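Local coordinates for phage-like element PBSX protein XepA (PDB 6IA5), which has no established function, does not seem to take part in host cell lysis, and assembles as a pentamer, at residues A46-T51 / F121-G126; G72-D77 / V99-G104. All blocks are in the same frame, centred on the assembly; numbering follows the deposited sequence.

Contact 1 (A46-T51 / F121-G126); sequences AALKAT and FRYVNG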
ATOM      1  N   ALA E  46     -34.791 -14.142  28.074  1.00 43.01           N
ATOM      2  CA  ALA E  46     -35.173 -14.489  29.437  1.00 42.93           C
ATOM      3  C   ALA E  46     -34.244 -13.800  30.435  1.00 41.67           C
ATOM      4  O   ALA E  46     -33.039 -14.067  30.440  1.00 45.62           O
ATOM      5  CB  ALA E  46     -35.156 -15.998  29.600  1.00 41.08           C
ATOM      6  N   ALA E  47     -34.823 -12.940  31.285  1.00 43.44           N
ATOM      7  CA  ALA E  47     -34.088 -12.188  32.303  1.00 43.18           C
ATOM      8  C   ALA E  47     -33.406 -13.141  33.290  1.00 42.45           C
ATOM      9  O   ALA E  47     -34.002 -14.122  33.691  1.00 41.74           O
ATOM     10  CB  ALA E  47     -35.032 -11.238  33.002  1.00 38.95           C
ATOM     11  N   LEU E  48     -32.151 -12.858  33.648  1.00 42.71           N
ATOM     12  CA  LEU E  48     -31.340 -13.729  34.487  1.00 48.73           C
ATOM     13  C   LEU E  48     -31.324 -13.186  35.917  1.00 51.00           C
ATOM     14  O   LEU E  48     -31.342 -11.974  36.118  1.00 48.55           O
ATOM     15  CB  LEU E  48     -29.908 -13.768  33.934  1.00 43.78           C
ATOM     16  CG  LEU E  48     -29.718 -14.435  32.567  1.00 44.48           C
ATOM     17  CD1 LEU E  48     -28.337 -14.116  32.004  1.00 38.66           C
ATOM     18  CD2 LEU E  48     -29.918 -15.944  32.649  1.00 40.42           C
ATOM     19  N   LYS E  49     -31.237 -14.093  36.898  1.00 50.11           N
ATOM     20  CA  LYS E  49     -31.032 -13.699  38.285  1.00 50.63           C
ATOM     21  C   LYS E  49     -29.590 -13.224  38.434  1.00 49.79           C
ATOM     22  O   LYS E  49     -28.770 -13.455  37.539  1.00 47.88           O
ATOM     23  CB  LYS E  49     -31.335 -14.863  39.233  1.00 51.37           C
ATOM     24  CG  LYS E  49     -32.747 -15.424  39.138  1.00 57.06           C
ATOM     25  CD  LYS E  49     -32.818 -16.758  38.462  1.00 67.95           C
ATOM     26  CE  LYS E  49     -32.681 -17.895  39.444  1.00 74.08           C
ATOM     27  NZ  LYS E  49     -33.649 -17.713  40.550  1.00 71.84           N
ATOM     28  N   ALA E  50     -29.284 -12.568  39.560  1.00 47.99           N
ATOM     29  CA  ALA E  50     -27.911 -12.189  39.857  1.00 51.80           C
ATOM     30  C   ALA E  50     -27.018 -13.417  39.750  1.00 51.47           C
ATOM     31  O   ALA E  50     -27.365 -14.472  40.287  1.00 64.61           O
ATOM     32  CB  ALA E  50     -27.820 -11.571  41.235  1.00 55.64           C
ATOM     33  N   THR E  51     -25.889 -13.274  39.035  1.00 51.42           N
ATOM     34  CA  THR E  51     -24.857 -14.304  38.899  1.00 46.06           C
ATOM     35  C   THR E  51     -25.276 -15.430  37.945  1.00 43.18           C
ATOM     36  O   THR E  51     -24.432 -16.255  37.623  1.00 47.68           O
ATOM     37  CB  THR E  51     -24.564 -14.888  40.305  1.00 51.07           C
ATOM     38  OG1 THR E  51     -23.737 -14.055  41.120  1.00 57.41           O
ATOM     39  CG2 THR E  51     -24.240 -16.362  40.397  1.00 50.10           C
ATOM     40  N   PHE E 121     -22.441 -18.846  22.490  1.00 27.55           N
ATOM     41  CA  PHE E 121     -22.415 -17.698  23.372  1.00 31.96           C
ATOM     42  C   PHE E 121     -22.735 -18.188  24.782  1.00 33.86           C
ATOM     43  O   PHE E 121     -23.587 -19.057  24.969  1.00 35.64           O
ATOM     44  CB  PHE E 121     -23.473 -16.671  22.952  1.00 33.00           C
ATOM     45  CG  PHE E 121     -23.136 -15.871  21.712  1.00 33.12           C
ATOM     46  CD1 PHE E 121     -21.993 -16.144  20.965  1.00 31.76           C
ATOM     47  CD2 PHE E 121     -23.976 -14.851  21.293  1.00 33.31           C
ATOM     48  CE1 PHE E 121     -21.700 -15.409  19.816  1.00 32.03           C
ATOM     49  CE2 PHE E 121     -23.687 -14.129  20.138  1.00 35.21           C
ATOM     50  CZ  PHE E 121     -22.558 -14.408  19.402  1.00 32.44           C
ATOM     51  N   ARG E 122     -22.039 -17.598  25.756  1.00 35.46           N
ATOM     52  CA  ARG E 122     -22.341 -17.788  27.164  1.00 37.75           C
ATOM     53  C   ARG E 122     -22.351 -16.402  27.797  1.00 33.50           C
ATOM     54  O   ARG E 122     -21.374 -15.662  27.699  1.00 36.40           O
ATOM     55  CB  ARG E 122     -21.325 -18.749  27.804  1.00 38.55           C
ATOM     56  CG  ARG E 122     -21.557 -19.028  29.285  1.00 41.26           C
ATOM     57  CD  ARG E 122     -20.616 -20.095  29.849  1.00 38.26           C
ATOM     58  NE  ARG E 122     -19.207 -19.726  29.729  1.00 36.76           N
ATOM     59  CZ  ARG E 122     -18.532 -18.933  30.564  1.00 41.24           C
ATOM     60  NH1 ARG E 122     -19.098 -18.473  31.669  1.00 37.58           N
ATOM     61  NH2 ARG E 122     -17.291 -18.572  30.284  1.00 38.37           N
ATOM     62  N   TYR E 123     -23.477 -16.041  28.416  1.00 33.49           N
ATOM     63  CA  TYR E 123     -23.631 -14.733  29.023  1.00 37.55           C
ATOM     64  C   TYR E 123     -23.781 -14.907  30.538  1.00 37.85           C
ATOM     65  O   TYR E 123     -24.680 -15.620  30.973  1.00 39.24           O
ATOM     66  CB  TYR E 123     -24.874 -14.038  28.466  1.00 35.02           C
ATOM     67  CG  TYR E 123     -25.000 -12.617  28.947  1.00 39.14           C
ATOM     68  CD1 TYR E 123     -25.526 -12.322  30.199  1.00 37.96           C
ATOM     69  CD2 TYR E 123     -24.550 -11.565  28.163  1.00 38.43           C
ATOM     70  CE1 TYR E 123     -25.613 -11.014  30.652  1.00 38.46           C
ATOM     71  CE2 TYR E 123     -24.622 -10.250  28.603  1.00 36.53           C
ATOM     72  CZ  TYR E 123     -25.159  -9.977  29.854  1.00 37.90           C
ATOM     73  OH  TYR E 123     -25.231  -8.688  30.311  1.00 37.92           O
ATOM     74  N   VAL E 124     -22.911 -14.252  31.318  1.00 37.62           N
ATOM     75  CA  VAL E 124     -22.982 -14.325  32.775  1.00 39.05           C
ATOM     76  C   VAL E 124     -23.471 -12.985  33.319  1.00 39.95           C
ATOM     77  O   VAL E 124     -22.792 -11.969  33.160  1.00 39.76           O
ATOM     78  CB  VAL E 124     -21.633 -14.720  33.404  1.00 36.70           C
ATOM     79  CG1 VAL E 124     -21.715 -14.799  34.931  1.00 39.88           C
ATOM     80  CG2 VAL E 124     -21.088 -16.026  32.826  1.00 33.82           C
ATOM     81  N   ASN E 125     -24.648 -12.990  33.964  1.00 37.37           N
ATOM     82  CA  ASN E 125     -25.200 -11.774  34.562  1.00 41.89           C
ATOM     83  C   ASN E 125     -24.366 -11.391  35.789  1.00 42.99           C
ATOM     84  O   ASN E 125     -23.835 -12.274  36.463  1.00 46.62           O
ATOM     85  CB  ASN E 125     -26.676 -11.950  34.937  1.00 40.13           C
ATOM     86  CG  ASN E 125     -27.329 -10.679  35.437  1.00 41.59           C
ATOM     87  OD1 ASN E 125     -26.970  -9.582  35.014  1.00 38.46           O
ATOM     88  ND2 ASN E 125     -28.292 -10.819  36.336  1.00 43.28           N
ATOM     89  N   GLY E 126     -24.233 -10.084  36.050  1.00 38.78           N
ATOM     90  CA  GLY E 126     -23.497  -9.595  37.206  1.00 42.45           C
ATOM     91  C   GLY E 126     -24.326  -9.728  38.496  1.00 46.56           C
ATOM     92  O   GLY E 126     -25.267 -10.526  38.557  1.00 44.48           O
TER
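Asn125 and Leu48 run alongside each other in opposite senses, their CB atoms 3.8 Å apart, and the two residues carry about half of the surface buried here. The asparagine CG lies opposite its own backbone N (chi1 -174°), which turns the carboxamide across the incoming loop. From there ND2 donates to Lys49 O over 2.9 Å, a nearly straight bond at 168°. The acceptor lies almost in the amide plane of Asn125, yet the donor approaches from above the carbonyl plane of Lys49, well off either lone pair. ND2 also donates to Leu128 O in the loop that follows the strand, and two acceptors on one amide nitrogen should fix the rotation of the carboxamide.

Leu48 fills the apolar side of the same junction. Its CD1 meets CD1 of Tyr123 at 3.8 Å, obliquely to the ring, and the leucine also packs on Phe133. The two four-stranded antiparallel sheets pack as a β-sandwich, and the loop 46-51 crosses between them, from strand 41-44 to strand 53-60, passing the end of strand 118-125 on the way. Because Phe133 belongs to the first sheet and Tyr123 to the second, Leu48 is wedged between the two layers.

Thr51 points its CB away and joins through its backbone. Its N donates to Gly126 O at 2.9 Å, again from above the carbonyl plane, and its CA makes a C-H···O contact of 3.3 Å with Asn125 O. A similar contact brings Ala50 CA to 3.4 Å from Gly126 O, which thus receives two neighbouring residues of the loop. Val124 CG1 lies 4.1 Å from Thr51 O.

Contact 2 (G72-D77 / V99-G104); sequences GWAYAD and VNVAAG
Gly104 N donates to Ala76 O over 2.7 Å, with an angle of 165° at the hydrogen and the donor in the carbonyl plane. The bond ties the end of strand 69-76 to the loop that crosses between the two layers of the β-sandwich. Ala76 ends strand 69-76 of one sheet, whereas Gly104 sits in the turn by which the chain leaves strand 94-101 of the other. Gly104 takes a positive phi (65°), as the chain bends there toward strand 107-113.

Deeper in, an apolar pair bridges the layers: Val101 CG2 faces Ala74 CB at 4.0 Å. Tyr75 points the other way from its CA, but with CG opposite the backbone N (chi1 -176°) its ring reaches along to the turn, where CE2 lies 3.7 Å from Gly104 C. This ring also stands at the subunit boundary, making a cation-pi contact with Arg117 of a neighbouring subunit and a weak hydrogen bond through OH to Asp88 O of that subunit. The CB of Asp77 points away from 99-104, and OD1 accepts from the backbone N of both Ser131 and Glu132, while Ala103 CB lies 3.4 Å from Asp77 O.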
ATOM      1  N   GLY E  72     -21.908 -11.098  18.053  1.00 30.38           N
ATOM      2  CA  GLY E  72     -22.994 -11.016  19.018  1.00 29.58           C
ATOM      3  C   GLY E  72     -23.330  -9.585  19.430  1.00 34.71           C
ATOM      4  O   GLY E  72     -22.472  -8.697  19.381  1.00 32.15           O
ATOM      5  N   TRP E  73     -24.593  -9.387  19.843  1.00 33.13           N
ATOM      6  CA  TRP E  73     -25.053  -8.145  20.447  1.00 29.57           C
ATOM      7  C   TRP E  73     -25.842  -8.493  21.704  1.00 31.39           C
ATOM      8  O   TRP E  73     -26.697  -9.369  21.664  1.00 33.34           O
ATOM      9  CB  TRP E  73     -25.967  -7.382  19.502  1.00 27.94           C
ATOM     10  CG  TRP E  73     -25.299  -6.866  18.263  1.00 31.65           C
ATOM     11  CD1 TRP E  73     -24.854  -5.597  18.033  1.00 29.36           C
ATOM     12  CD2 TRP E  73     -25.002  -7.628  17.083  1.00 29.52           C
ATOM     13  NE1 TRP E  73     -24.319  -5.510  16.772  1.00 31.96           N
ATOM     14  CE2 TRP E  73     -24.393  -6.740  16.168  1.00 31.02           C
ATOM     15  CE3 TRP E  73     -25.216  -8.959  16.704  1.00 30.62           C
ATOM     16  CZ2 TRP E  73     -23.978  -7.145  14.899  1.00 29.62           C
ATOM     17  CZ3 TRP E  73     -24.814  -9.355  15.448  1.00 31.90           C
ATOM     18  CH2 TRP E  73     -24.206  -8.458  14.557  1.00 30.61           C
ATOM     19  N   ALA E  74     -25.567  -7.765  22.790  1.00 31.57           N
ATOM     20  CA  ALA E  74     -26.249  -7.965  24.056  1.00 32.43           C
ATOM     21  C   ALA E  74     -26.789  -6.624  24.553  1.00 33.45           C
ATOM     22  O   ALA E  74     -26.119  -5.594  24.463  1.00 34.22           O
ATOM     23  CB  ALA E  74     -25.301  -8.552  25.064  1.00 27.15           C
ATOM     24  N   TYR E  75     -28.028  -6.664  25.053  1.00 32.97           N
ATOM     25  CA  TYR E  75     -28.608  -5.516  25.721  1.00 31.47           C
ATOM     26  C   TYR E  75     -29.299  -6.015  26.988  1.00 35.09           C
ATOM     27  O   TYR E  75     -30.118  -6.926  26.920  1.00 35.53           O
ATOM     28  CB  TYR E  75     -29.618  -4.836  24.799  1.00 34.05           C
ATOM     29  CG  TYR E  75     -30.197  -3.582  25.393  1.00 35.61           C
ATOM     30  CD1 TYR E  75     -31.296  -3.619  26.243  1.00 38.98           C
ATOM     31  CD2 TYR E  75     -29.612  -2.356  25.135  1.00 38.81           C
ATOM     32  CE1 TYR E  75     -31.808  -2.451  26.795  1.00 41.04           C
ATOM     33  CE2 TYR E  75     -30.112  -1.174  25.662  1.00 39.28           C
ATOM     34  CZ  TYR E  75     -31.213  -1.227  26.500  1.00 47.99           C
ATOM     35  OH  TYR E  75     -31.685  -0.043  27.004  1.00 49.57           O
ATOM     36  N   ALA E  76     -28.957  -5.418  28.132  1.00 39.15           N
ATOM     37  CA  ALA E  76     -29.572  -5.748  29.412  1.00 42.08           C
ATOM     38  C   ALA E  76     -29.638  -4.498  30.288  1.00 42.34           C
ATOM     39  O   ALA E  76     -28.827  -3.577  30.140  1.00 41.66           O
ATOM     40  CB  ALA E  76     -28.782  -6.849  30.112  1.00 37.77           C
ATOM     41  N   ASP E  77     -30.588  -4.495  31.231  1.00 42.78           N
ATOM     42  CA  ASP E  77     -30.779  -3.336  32.088  1.00 47.22           C
ATOM     43  C   ASP E  77     -29.775  -3.355  33.245  1.00 49.01           C
ATOM     44  O   ASP E  77     -29.680  -2.380  33.977  1.00 45.55           O
ATOM     45  CB  ASP E  77     -32.237  -3.174  32.518  1.00 47.52           C
ATOM     46  CG  ASP E  77     -32.658  -4.204  33.543  1.00 58.42           C
ATOM     47  OD1 ASP E  77     -32.332  -5.398  33.360  1.00 58.29           O
ATOM     48  OD2 ASP E  77     -33.302  -3.796  34.519  1.00 69.65           O
ATOM     49  N   VAL E  99     -16.664  -9.745  26.300  1.00 40.30           N
ATOM     50  CA  VAL E  99     -16.939  -8.323  26.329  0.50 36.68           C
ATOM     51  C   VAL E  99     -17.805  -8.022  27.549  1.00 36.80           C
ATOM     52  O   VAL E  99     -18.776  -8.729  27.812  1.00 33.72           O
ATOM     53  CB  VAL E  99     -17.601  -7.832  25.023  0.50 39.11           C
ATOM     54  CG1 VAL E  99     -16.650  -7.899  23.838  0.50 39.82           C
ATOM     55  CG2 VAL E  99     -18.924  -8.535  24.718  0.50 33.54           C
ATOM     56  N   ASN E 100     -17.425  -6.962  28.275  1.00 38.90           N
ATOM     57  CA  ASN E 100     -18.254  -6.424  29.343  1.00 42.00           C
ATOM     58  C   ASN E 100     -19.470  -5.727  28.753  1.00 39.38           C
ATOM     59  O   ASN E 100     -19.355  -4.974  27.810  1.00 41.66           O
ATOM     60  CB  ASN E 100     -17.470  -5.527  30.303  1.00 46.89           C
ATOM     61  CG  ASN E 100     -16.415  -6.335  31.031  1.00 58.89           C
ATOM     62  OD1 ASN E 100     -15.234  -6.047  30.889  1.00 73.74           O
ATOM     63  ND2 ASN E 100     -16.821  -7.379  31.753  1.00 62.46           N
ATOM     64  N   VAL E 101     -20.639  -5.994  29.329  1.00 38.72           N
ATOM     65  CA  VAL E 101     -21.866  -5.371  28.879  1.00 37.81           C
ATOM     66  C   VAL E 101     -22.338  -4.444  30.006  1.00 40.38           C
ATOM     67  O   VAL E 101     -22.736  -4.932  31.066  1.00 36.40           O
ATOM     68  CB  VAL E 101     -22.902  -6.453  28.535  1.00 33.84           C
ATOM     69  CG1 VAL E 101     -24.245  -5.864  28.143  1.00 34.59           C
ATOM     70  CG2 VAL E 101     -22.383  -7.398  27.465  1.00 36.04           C
ATOM     71  N   ALA E 102     -22.271  -3.121  29.774  1.00 38.51           N
ATOM     72  CA  ALA E 102     -22.737  -2.133  30.737  1.00 36.37           C
ATOM     73  C   ALA E 102     -24.262  -2.107  30.760  1.00 38.48           C
ATOM     74  O   ALA E 102     -24.904  -2.501  29.785  1.00 42.92           O
ATOM     75  CB  ALA E 102     -22.156  -0.780  30.437  1.00 37.43           C
ATOM     76  N   ALA E 103     -24.839  -1.686  31.900  1.00 36.58           N
ATOM     77  CA  ALA E 103     -26.282  -1.583  32.075  1.00 37.38           C
ATOM     78  C   ALA E 103     -26.856  -0.608  31.040  1.00 36.47           C
ATOM     79  O   ALA E 103     -26.362   0.503  30.917  1.00 35.36           O
ATOM     80  CB  ALA E 103     -26.571  -1.094  33.482  1.00 39.37           C
ATOM     81  N   GLY E 104     -27.889  -1.041  30.303  1.00 37.17           N
ATOM     82  CA  GLY E 104     -28.621  -0.180  29.384  1.00 39.26           C
ATOM     83  C   GLY E 104     -27.806   0.338  28.186  1.00 46.28           C
ATOM     84  O   GLY E 104     -28.145   1.371  27.608  1.00 42.01           O
TER

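In the fold
From the N terminus, the chain passes strand 41-44 and enters the loop 46-51, which crosses from one sheet to the other. Contact 1 is completed only when strand 118-125 arrives, closing a loop of 69 intervening residues. Inside that loop contact 2 is nested, closing after 21 residues. Contact 1 fastens the crossing loop to the end of strand 118-125, and contact 2 sets strand 69-76 of one sheet against the end of strand 94-101 of the other, about 10 Å away between centres. Strand 118-125 also links the two directly: Phe121 CE2 lies 3.4 Å from Gly72 CA, while Tyr123 lays CE2 against Ala74 and OH against Ala76 and Val101.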